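Local atomic coordinates of cytochrome P450 (Rhodococcus erythropolis, PDB entry 3WEC), a protein that is a heme-dependent monooxygenase that N-hydroxylates the quinoline ring of an aurachin RE precursor, an essential step for the antibiotic activity of the aurachins. Residues A[292-297]-A[366-371]; A[348-351]-A[355-358]; A[265-270]-A[400-405]. One frame throughout, in Å; residues are numbered along the deposited sequence.

Interaction 1. Residues A[292-297]-A[366-371]; sequences EVLRFE and LANSML. With HEM (protoporphyrin IX containing Fe), chain B.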
loop_
_atom_site.group_PDB
_atom_site.type_symbol
_atom_site.label_atom_id
_atom_site.label_comp_id
_atom_site.label_asym_id
_atom_site.label_seq_id
_atom_site.Cartn_x
_atom_site.Cartn_y
_atom_site.Cartn_z
ATOM N N GLU A 292 -4.592 -14.569 -1.531
ATOM C CA GLU A 292 -3.401 -15.358 -1.842
ATOM C C GLU A 292 -2.357 -14.589 -2.661
ATOM O O GLU A 292 -1.169 -14.621 -2.324
ATOM C CB GLU A 292 -3.771 -16.670 -2.556
ATOM C CG GLU A 292 -2.554 -17.536 -2.918
ATOM C CD GLU A 292 -1.816 -18.167 -1.721
ATOM O OE1 GLU A 292 -2.036 -17.803 -0.544
ATOM O OE2 GLU A 292 -0.995 -19.067 -1.962
ATOM N N VAL A 293 -2.783 -13.926 -3.733
ATOM C CA VAL A 293 -1.911 -12.986 -4.436
ATOM C C VAL A 293 -1.271 -12.055 -3.391
ATOM O O VAL A 293 -0.033 -11.942 -3.282
ATOM C CB VAL A 293 -2.721 -12.215 -5.528
ATOM C CG1 VAL A 293 -1.926 -11.116 -6.185
ATOM C CG2 VAL A 293 -3.246 -13.184 -6.588
ATOM N N LEU A 294 -2.112 -11.448 -2.569
ATOM C CA LEU A 294 -1.662 -10.410 -1.631
ATOM C C LEU A 294 -0.674 -10.997 -0.630
ATOM O O LEU A 294 0.280 -10.297 -0.215
ATOM C CB LEU A 294 -2.843 -9.749 -0.900
ATOM C CG LEU A 294 -3.671 -8.663 -1.589
ATOM C CD1 LEU A 294 -4.990 -8.474 -0.882
ATOM C CD2 LEU A 294 -3.007 -7.309 -1.695
ATOM N N ARG A 295 -0.891 -12.275 -0.284
ATOM C CA ARG A 295 0.036 -13.030 0.567
ATOM C C ARG A 295 1.368 -13.357 -0.140
ATOM O O ARG A 295 2.438 -13.083 0.407
ATOM C CB ARG A 295 -0.591 -14.322 1.114
ATOM C CG ARG A 295 0.289 -14.974 2.167
ATOM C CD ARG A 295 -0.048 -16.445 2.420
ATOM N NE ARG A 295 0.103 -17.352 1.282
ATOM C CZ ARG A 295 1.252 -17.903 0.857
ATOM N NH1 ARG A 295 2.414 -17.626 1.436
ATOM N NH2 ARG A 295 1.238 -18.757 -0.157
ATOM N N PHE A 296 1.268 -13.967 -1.324
ATOM C CA PHE A 296 2.416 -14.401 -2.146
ATOM C C PHE A 296 3.207 -13.224 -2.702
ATOM O O PHE A 296 4.419 -13.286 -2.802
ATOM C CB PHE A 296 1.918 -15.281 -3.318
ATOM C CG PHE A 296 2.995 -16.054 -4.014
ATOM C CD1 PHE A 296 3.565 -17.180 -3.435
ATOM C CD2 PHE A 296 3.420 -15.683 -5.292
ATOM C CE1 PHE A 296 4.563 -17.911 -4.110
ATOM C CE2 PHE A 296 4.421 -16.404 -5.958
ATOM C CZ PHE A 296 4.983 -17.534 -5.370
ATOM N N GLU A 297 2.520 -12.167 -3.123
ATOM C CA GLU A 297 3.227 -11.031 -3.688
ATOM C C GLU A 297 2.626 -9.722 -3.162
ATOM O O GLU A 297 1.915 -9.039 -3.889
ATOM C CB GLU A 297 3.189 -11.055 -5.225
ATOM C CG GLU A 297 4.073 -12.108 -5.901
ATOM C CD GLU A 297 5.532 -11.714 -6.015
ATOM O OE1 GLU A 297 5.944 -10.704 -5.409
ATOM O OE2 GLU A 297 6.301 -12.445 -6.695
ATOM N N LEU A 366 -12.039 -2.123 0.411
ATOM C CA LEU A 366 -12.127 -1.464 -0.881
ATOM C C LEU A 366 -11.071 -2.006 -1.827
ATOM O O LEU A 366 -11.377 -2.342 -2.945
ATOM C CB LEU A 366 -11.925 0.073 -0.753
ATOM C CG LEU A 366 -11.877 0.922 -2.055
ATOM C CD1 LEU A 366 -13.166 0.780 -2.885
ATOM C CD2 LEU A 366 -11.725 2.364 -1.633
ATOM N N ALA A 367 -9.823 -2.047 -1.388
ATOM C CA ALA A 367 -8.786 -2.725 -2.153
ATOM C C ALA A 367 -9.214 -4.158 -2.537
ATOM O O ALA A 367 -9.017 -4.568 -3.657
ATOM C CB ALA A 367 -7.450 -2.718 -1.390
ATOM N N ASN A 368 -9.776 -4.904 -1.597
ATOM C CA ASN A 368 -10.276 -6.279 -1.855
ATOM C C ASN A 368 -11.381 -6.317 -2.893
ATOM O O ASN A 368 -11.359 -7.155 -3.800
ATOM C CB ASN A 368 -10.842 -6.920 -0.563
ATOM C CG ASN A 368 -9.765 -7.567 0.297
ATOM O OD1 ASN A 368 -8.622 -7.636 -0.098
ATOM N ND2 ASN A 368 -10.142 -8.069 1.464
ATOM N N SER A 369 -12.355 -5.415 -2.745
ATOM C CA SER A 369 -13.402 -5.255 -3.751
ATOM C C SER A 369 -12.820 -4.981 -5.130
ATOM O O SER A 369 -13.173 -5.679 -6.097
ATOM C CB SER A 369 -14.356 -4.128 -3.408
ATOM O OG SER A 369 -15.257 -3.949 -4.500
ATOM N N MET A 370 -11.948 -3.972 -5.219
ATOM C CA MET A 370 -11.289 -3.634 -6.493
ATOM C C MET A 370 -10.597 -4.852 -7.114
ATOM O O MET A 370 -10.731 -5.104 -8.311
ATOM C CB MET A 370 -10.209 -2.526 -6.325
ATOM C CG MET A 370 -10.777 -1.101 -6.258
ATOM S SD MET A 370 -9.522 0.183 -6.239
ATOM C CE MET A 370 -8.818 -0.061 -4.604
ATOM N N LEU A 371 -9.837 -5.560 -6.285
ATOM C CA LEU A 371 -8.968 -6.615 -6.721
ATOM C C LEU A 371 -9.798 -7.812 -7.148
ATOM O O LEU A 371 -9.463 -8.453 -8.136
ATOM C CB LEU A 371 -7.960 -6.977 -5.603
ATOM C CG LEU A 371 -6.802 -5.969 -5.430
ATOM C CD1 LEU A 371 -5.985 -6.274 -4.179
ATOM C CD2 LEU A 371 -5.905 -5.907 -6.648
HETATM C CHA HEM B . -2.439 1.466 6.232
HETATM C CHB HEM B . -1.454 -2.183 3.004
HETATM C CHC HEM B . -4.956 -0.488 0.011
HETATM C CHD HEM B . -5.794 3.321 3.218
HETATM C C1A HEM B . -1.884 0.344 5.509
HETATM C C2A HEM B . -0.664 -0.367 6.012
HETATM C C3A HEM B . -0.409 -1.422 5.060
HETATM C C4A HEM B . -1.461 -1.235 4.063
HETATM C CMA HEM B . 0.727 -2.470 5.093
HETATM C CAA HEM B . 0.209 -0.183 7.261
HETATM C CBA HEM B . -0.513 -1.031 8.325
HETATM C CGA HEM B . 0.338 -1.194 9.600
HETATM O O1A HEM B . 1.228 -0.349 9.915
HETATM O O2A HEM B . 0.085 -2.174 10.356
HETATM C C1B HEM B . -2.360 -1.994 1.874
HETATM C C2B HEM B . -2.389 -3.026 0.841
HETATM C C3B HEM B . -3.397 -2.479 -0.027
HETATM C C4B HEM B . -3.838 -1.234 0.590
HETATM C CMB HEM B . -1.579 -4.276 0.640
HETATM C CAB HEM B . -3.823 -3.146 -1.285
HETATM C CBB HEM B . -3.971 -2.430 -2.371
HETATM C C1C HEM B . -5.526 0.681 0.645
HETATM C C2C HEM B . -6.499 1.545 -0.027
HETATM C C3C HEM B . -6.712 2.649 0.933
HETATM C C4C HEM B . -5.868 2.411 2.086
HETATM C CMC HEM B . -7.087 1.293 -1.387
HETATM C CAC HEM B . -7.580 3.866 0.800
HETATM C CBC HEM B . -8.492 3.985 -0.138
HETATM C C1D HEM B . -4.865 3.181 4.347
HETATM C C2D HEM B . -4.972 4.072 5.499
HETATM C C3D HEM B . -3.954 3.541 6.426
HETATM C C4D HEM B . -3.451 2.362 5.703
HETATM C CMD HEM B . -5.852 5.293 5.636
HETATM C CAD HEM B . -3.553 4.074 7.772
HETATM C CBD HEM B . -4.327 3.236 8.818
HETATM C CGD HEM B . -4.053 3.656 10.223
HETATM O O1D HEM B . -5.020 3.581 11.035
HETATM O O2D HEM B . -2.889 4.069 10.535
HETATM N NA HEM B . -2.500 -0.247 4.326
HETATM N NB HEM B . -3.252 -0.962 1.784
HETATM N NC HEM B . -5.179 1.155 1.945
HETATM N ND HEM B . -4.002 2.133 4.486
HETATM FE FE HEM B . -3.657 0.675 3.016
HETATM O O HOH W 1 -1.842 1.672 1.655
#
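Leu-294 joins helix 286-296 to helix 364-381, where it meets Leu-371 and Asn-368. At the start of 292-297, Glu-292 takes no part in that contact. Its carboxylate is held side-on by Arg-295 of the next turn, with Arg-295 NE to Glu-292 OE1 at 2.8 Å and Arg-295 NH2 to Glu-292 OE2 at 2.9 Å. Both oxygens are met from above the carboxylate plane, while the guanidinium presents its edge. This is the ExxR motif of the P450 K helix. Arg-346 also forms a salt bridge with OE2 of Glu-292.

Leu-294 follows on the next face of the helix. Its CG stands anti to the carbonyl carbon (chi1 -80°), which sends both methyls toward helix 364-381. Leu-294 CD2 meets Leu-371 CD1 tip to tip at 4.0 Å. Leu-294 CD1 lies 3.8 Å from Asn-368 OD1, an oxygen that is hydrogen-bonded to Tyr-354 OH. Leu-294 CD2 also comes within 4.1 Å of the heme methyl CMB. Beside this pair, Ala-367 sets its CB 3.6 Å from heme CBB, and Met-370 CE touches heme CMC. Arg-295 turns NH1 to the carbonyls of Asn-332 and Gly-339.

Interaction 2. Residues A[348-351]-A[355-358]; sequences DVSS and GRGI. With HEM (protoporphyrin IX containing Fe), chain B.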
loop_
_atom_site.group_PDB
_atom_site.type_symbol
_atom_site.label_atom_id
_atom_site.label_comp_id
_atom_site.label_asym_id
_atom_site.label_seq_id
_atom_site.Cartn_x
_atom_site.Cartn_y
_atom_site.Cartn_z
ATOM N N ASP A 348 -8.010 -21.018 3.960
ATOM C CA ASP A 348 -7.144 -20.552 5.042
ATOM C C ASP A 348 -6.855 -19.056 4.829
ATOM O O ASP A 348 -7.616 -18.186 5.305
ATOM C CB ASP A 348 -5.848 -21.411 5.030
ATOM C CG ASP A 348 -4.820 -21.014 6.106
ATOM O OD1 ASP A 348 -4.604 -19.813 6.377
ATOM O OD2 ASP A 348 -4.179 -21.935 6.651
ATOM N N VAL A 349 -5.767 -18.775 4.094
ATOM C CA VAL A 349 -5.293 -17.395 3.761
ATOM C C VAL A 349 -5.166 -16.409 4.948
ATOM O O VAL A 349 -5.938 -15.446 5.087
ATOM C CB VAL A 349 -6.054 -16.741 2.575
ATOM C CG1 VAL A 349 -5.252 -15.545 2.078
ATOM C CG2 VAL A 349 -6.267 -17.725 1.424
ATOM N N SER A 350 -4.174 -16.688 5.793
ATOM C CA SER A 350 -3.727 -15.826 6.882
ATOM C C SER A 350 -2.634 -15.016 6.223
ATOM O O SER A 350 -1.809 -15.592 5.468
ATOM C CB SER A 350 -3.155 -16.713 8.010
ATOM O OG SER A 350 -2.507 -15.974 9.035
ATOM N N SER A 351 -2.628 -13.698 6.456
ATOM C CA SER A 351 -1.709 -12.795 5.750
ATOM C C SER A 351 -1.400 -11.550 6.591
ATOM O O SER A 351 -2.266 -11.077 7.346
ATOM C CB SER A 351 -2.294 -12.398 4.370
ATOM O OG SER A 351 -1.682 -11.242 3.812
ATOM N N GLY A 355 -1.278 -5.290 7.566
ATOM C CA GLY A 355 -0.853 -4.878 8.891
ATOM C C GLY A 355 -1.803 -5.593 9.843
ATOM O O GLY A 355 -2.651 -6.360 9.381
ATOM N N ARG A 356 -1.674 -5.358 11.144
ATOM C CA ARG A 356 -2.560 -5.967 12.158
ATOM C C ARG A 356 -2.696 -5.000 13.340
ATOM O O ARG A 356 -1.764 -4.226 13.641
ATOM C CB ARG A 356 -1.997 -7.312 12.664
ATOM C CG ARG A 356 -2.753 -8.575 12.206
ATOM C CD ARG A 356 -2.057 -9.181 11.020
ATOM N NE ARG A 356 -2.604 -10.415 10.465
ATOM C CZ ARG A 356 -2.178 -11.628 10.807
ATOM N NH1 ARG A 356 -1.266 -11.747 11.765
ATOM N NH2 ARG A 356 -2.677 -12.717 10.221
ATOM N N GLY A 357 -3.852 -5.018 13.993
ATOM C CA GLY A 357 -4.095 -4.120 15.086
ATOM C C GLY A 357 -4.714 -2.814 14.662
ATOM O O GLY A 357 -5.457 -2.765 13.665
ATOM N N ILE A 358 -4.409 -1.756 15.425
ATOM C CA ILE A 358 -5.169 -0.508 15.369
ATOM C C ILE A 358 -4.938 0.177 14.042
ATOM O O ILE A 358 -5.817 0.875 13.598
ATOM C CB ILE A 358 -4.888 0.487 16.542
ATOM C CG1 ILE A 358 -3.377 0.704 16.730
ATOM C CG2 ILE A 358 -5.573 0.009 17.844
ATOM C CD1 ILE A 358 -2.982 1.786 17.701
HETATM C CHA HEM B . -2.439 1.466 6.232
HETATM C CHB HEM B . -1.454 -2.183 3.004
HETATM C CHC HEM B . -4.956 -0.488 0.011
HETATM C CHD HEM B . -5.794 3.321 3.218
HETATM C C1A HEM B . -1.884 0.344 5.509
HETATM C C2A HEM B . -0.664 -0.367 6.012
HETATM C C3A HEM B . -0.409 -1.422 5.060
HETATM C C4A HEM B . -1.461 -1.235 4.063
HETATM C CMA HEM B . 0.727 -2.470 5.093
HETATM C CAA HEM B . 0.209 -0.183 7.261
HETATM C CBA HEM B . -0.513 -1.031 8.325
HETATM C CGA HEM B . 0.338 -1.194 9.600
HETATM O O1A HEM B . 1.228 -0.349 9.915
HETATM O O2A HEM B . 0.085 -2.174 10.356
HETATM C C1B HEM B . -2.360 -1.994 1.874
HETATM C C2B HEM B . -2.389 -3.026 0.841
HETATM C C3B HEM B . -3.397 -2.479 -0.027
HETATM C C4B HEM B . -3.838 -1.234 0.590
HETATM C CMB HEM B . -1.579 -4.276 0.640
HETATM C CAB HEM B . -3.823 -3.146 -1.285
HETATM C CBB HEM B . -3.971 -2.430 -2.371
HETATM C C1C HEM B . -5.526 0.681 0.645
HETATM C C2C HEM B . -6.499 1.545 -0.027
HETATM C C3C HEM B . -6.712 2.649 0.933
HETATM C C4C HEM B . -5.868 2.411 2.086
HETATM C CMC HEM B . -7.087 1.293 -1.387
HETATM C CAC HEM B . -7.580 3.866 0.800
HETATM C CBC HEM B . -8.492 3.985 -0.138
HETATM C C1D HEM B . -4.865 3.181 4.347
HETATM C C2D HEM B . -4.972 4.072 5.499
HETATM C C3D HEM B . -3.954 3.541 6.426
HETATM C C4D HEM B . -3.451 2.362 5.703
HETATM C CMD HEM B . -5.852 5.293 5.636
HETATM C CAD HEM B . -3.553 4.074 7.772
HETATM C CBD HEM B . -4.327 3.236 8.818
HETATM C CGD HEM B . -4.053 3.656 10.223
HETATM O O1D HEM B . -5.020 3.581 11.035
HETATM O O2D HEM B . -2.889 4.069 10.535
HETATM N NA HEM B . -2.500 -0.247 4.326
HETATM N NB HEM B . -3.252 -0.962 1.784
HETATM N NC HEM B . -5.179 1.155 1.945
HETATM N ND HEM B . -4.002 2.133 4.486
HETATM FE FE HEM B . -3.657 0.675 3.016
HETATM O O HOH W 2 -2.812 -8.299 7.001
HETATM O O HOH W 3 -5.205 -12.852 8.105
HETATM O O HOH W 1 -1.842 1.672 1.655
#
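The meander that leads into the heme-binding cysteine loop touches that loop where Ser-350 and Ser-351 meet Arg-356. Both segments are irregular, and two waters join them. Water 2 donates to Ser-351 O at 2.9 Å and to Gly-355 O at 3.1 Å, so it ties one backbone carbonyl to the other. Water 3 accepts from Ser-351 N and from Arg-356 NH2, the latter at 3.3 Å and in the plane of the guanidinium, at its edge.

The arginine side chain runs back along the meander. It is bent at chi2 (98°) and then extended, and chi4 (-94°) turns the flat end across the chain. Arg-356 NE lies 3.2 Å from Ser-351 O, which approaches the group obliquely. Ser-350 OG sits near the guanidinium plane, 3.5 Å from Arg-356 NH2. The firmer partners of the guanidinium are on helix 52-60: Asp-56 forms a salt bridge with NH1, and Tyr-52 OH is hydrogen-bonded to NH2.

Gly-355 and Arg-356 lie in the P450 heme-binding signature loop, FxxGxxxCxG with Tyr-354 in the first place, ahead of Cys-361, the axial ligand of the heme iron. Here the chain passes close to the propionates. Gly-355 has no side chain, which lets heme O2A come within 3.2 Å of Gly-355 CA; its phi of 84° fits a glycine. Further on, Ile-358 O lies 3.8 Å from heme O1D of the other propionate. On the meander side, Ser-351 OG accepts from Ser-353 N. Asp-348 OD1 receives a weak bond from Ser-350 N at 3.2 Å.

Interaction 3. Residues A[265-270]-A[400-405]; sequences MLITFS and RGPETL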
loop_
_atom_site.group_PDB
_atom_site.type_symbol
_atom_site.label_atom_id
_atom_site.label_comp_id
_atom_site.label_asym_id
_atom_site.label_seq_id
_atom_site.Cartn_x
_atom_site.Cartn_y
_atom_site.Cartn_z
ATOM N N MET A 265 -0.245 -9.448 -9.551
ATOM C CA MET A 265 -1.270 -10.473 -9.811
ATOM C C MET A 265 -1.057 -11.069 -11.181
ATOM O O MET A 265 -1.020 -12.298 -11.354
ATOM C CB MET A 265 -2.684 -9.886 -9.738
ATOM C CG MET A 265 -3.769 -10.933 -9.926
ATOM S SD MET A 265 -5.405 -10.213 -9.880
ATOM C CE MET A 265 -5.683 -10.105 -8.124
ATOM N N LEU A 266 -0.894 -10.172 -12.145
ATOM C CA LEU A 266 -0.573 -10.505 -13.534
ATOM C C LEU A 266 0.682 -11.412 -13.695
ATOM O O LEU A 266 0.604 -12.512 -14.244
ATOM C CB LEU A 266 -0.449 -9.193 -14.322
ATOM C CG LEU A 266 -1.630 -8.662 -15.144
ATOM C CD1 LEU A 266 -2.930 -9.493 -15.076
ATOM C CD2 LEU A 266 -1.912 -7.198 -14.925
ATOM N N ILE A 267 1.814 -10.944 -13.166
ATOM C CA ILE A 267 3.070 -11.698 -13.132
ATOM C C ILE A 267 2.847 -13.083 -12.532
ATOM O O ILE A 267 3.363 -14.046 -13.036
ATOM C CB ILE A 267 4.146 -10.945 -12.298
ATOM C CG1 ILE A 267 4.395 -9.537 -12.866
ATOM C CG2 ILE A 267 5.442 -11.755 -12.178
ATOM C CD1 ILE A 267 5.118 -8.577 -11.947
ATOM N N THR A 268 2.090 -13.161 -11.436
ATOM C CA THR A 268 1.863 -14.445 -10.730
ATOM C C THR A 268 0.977 -15.454 -11.497
ATOM O O THR A 268 1.287 -16.641 -11.562
ATOM C CB THR A 268 1.317 -14.167 -9.311
ATOM O OG1 THR A 268 2.137 -13.197 -8.677
ATOM C CG2 THR A 268 1.294 -15.419 -8.445
ATOM N N PHE A 269 -0.115 -15.007 -12.097
ATOM C CA PHE A 269 -0.877 -15.927 -12.962
ATOM C C PHE A 269 -0.174 -16.292 -14.284
ATOM O O PHE A 269 -0.500 -17.308 -14.894
ATOM C CB PHE A 269 -2.308 -15.420 -13.192
ATOM C CG PHE A 269 -3.191 -15.527 -11.974
ATOM C CD1 PHE A 269 -3.382 -16.747 -11.335
ATOM C CD2 PHE A 269 -3.844 -14.421 -11.476
ATOM C CE1 PHE A 269 -4.192 -16.853 -10.218
ATOM C CE2 PHE A 269 -4.657 -14.520 -10.352
ATOM C CZ PHE A 269 -4.835 -15.737 -9.727
ATOM N N SER A 270 0.798 -15.490 -14.711
ATOM C CA SER A 270 1.642 -15.797 -15.866
ATOM C C SER A 270 2.577 -16.942 -15.486
ATOM O O SER A 270 2.762 -17.911 -16.234
ATOM C CB SER A 270 2.469 -14.574 -16.276
ATOM O OG SER A 270 3.191 -14.801 -17.487
ATOM N N ARG A 400 6.886 -2.950 -3.556
ATOM C CA ARG A 400 7.344 -3.797 -4.645
ATOM C C ARG A 400 6.263 -4.038 -5.679
ATOM O O ARG A 400 5.121 -4.443 -5.370
ATOM C CB ARG A 400 7.885 -5.117 -4.120
ATOM C CG ARG A 400 8.589 -5.951 -5.188
ATOM C CD ARG A 400 9.299 -7.148 -4.582
ATOM N NE ARG A 400 9.946 -7.956 -5.591
ATOM C CZ ARG A 400 9.400 -9.012 -6.171
ATOM N NH1 ARG A 400 10.077 -9.710 -7.078
ATOM N NH2 ARG A 400 8.187 -9.380 -5.831
ATOM N N GLY A 401 6.635 -3.725 -6.917
ATOM C CA GLY A 401 5.758 -3.945 -8.055
ATOM C C GLY A 401 6.511 -3.529 -9.299
ATOM O O GLY A 401 7.492 -2.809 -9.205
ATOM N N PRO A 402 6.040 -3.974 -10.470
ATOM C CA PRO A 402 6.714 -3.703 -11.746
ATOM C C PRO A 402 6.590 -2.235 -12.227
ATOM O O PRO A 402 5.559 -1.570 -12.018
ATOM C CB PRO A 402 5.996 -4.661 -12.704
ATOM C CG PRO A 402 4.621 -4.820 -12.090
ATOM C CD PRO A 402 4.928 -4.934 -10.637
ATOM N N GLU A 403 7.643 -1.768 -12.902
ATOM C CA GLU A 403 7.704 -0.420 -13.475
ATOM C C GLU A 403 6.922 -0.357 -14.794
ATOM O O GLU A 403 6.217 0.607 -15.042
ATOM C CB GLU A 403 9.207 0.006 -13.677
ATOM C CG GLU A 403 9.466 1.293 -14.464
ATOM C CD GLU A 403 10.586 2.157 -13.884
ATOM O OE1 GLU A 403 11.651 2.302 -14.542
ATOM O OE2 GLU A 403 10.389 2.714 -12.766
ATOM N N THR A 404 7.133 -1.373 -15.638
ATOM C CA THR A 404 6.498 -1.579 -16.945
ATOM C C THR A 404 6.057 -3.057 -17.014
ATOM O O THR A 404 6.478 -3.874 -16.182
ATOM C CB THR A 404 7.422 -1.275 -18.178
ATOM O OG1 THR A 404 8.482 -2.239 -18.292
ATOM C CG2 THR A 404 7.980 0.161 -18.204
ATOM N N LEU A 405 5.222 -3.416 -17.989
ATOM C CA LEU A 405 4.736 -4.803 -18.069
ATOM C C LEU A 405 4.132 -5.064 -19.441
ATOM O O LEU A 405 3.213 -4.348 -19.864
ATOM C CB LEU A 405 3.721 -5.077 -16.936
ATOM C CG LEU A 405 3.437 -6.532 -16.527
ATOM C CD1 LEU A 405 4.668 -7.233 -15.936
ATOM C CD2 LEU A 405 2.280 -6.566 -15.540
#
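Arg-400 begins the loop segment 400-405, whose Pro-402 and Leu-405 pack on Ile-267 and Leu-266, and its NH2 forms a salt bridge with Glu-297 OE1. That oxygen is gripped a second time, by Tyr-27 OH. The contact itself is apolar and lies near the end of helix 240-271, the long central helix of the P450 fold. The loop 400-405 leads into strand 407-410, which pairs with strand 384-387.

Ile-267 is the hub. Its CG1 is anti to the carbonyl carbon (chi1 -58°) and the chain is extended beyond it, so CD1 reaches the proline. Ile-267 CD1 points end-on at the Pro-402 side chain and lies 3.8 Å from Pro-402 CG. One bond back, Ile-267 CG1 lies 3.8 Å from Leu-405 CD1, where the two side chains cross at a slant.

Leu-405 spreads its two methyls over neighbouring helix residues. Val-149 of helix 148-153 touches both Pro-402 and Leu-405, and Val-387 adds to the cover of Leu-405. The second methyl of Leu-405, CD2, rests 4.0 Å from Leu-266 CB.

Interactions 1 and 3 are buried; interaction 3 is wholly apolar across its segments, interaction 1 largely so. Interaction 2 lies at the surface and works through water and charge. Helix 286-296 and the residue just after it tie the set together, because they pack on both other contacts. Toward interaction 2 that packing involves the serines of the meander; toward interaction 3 it includes a polar tie as well. Interactions 1 and 2 both reach the heme, the first at its vinyl and methyl edge, the second at the propionates. Interaction 3 is farther off, with the Pro-402 side chain about 12 Å from the heme. Interactions 2 and 3 do not touch.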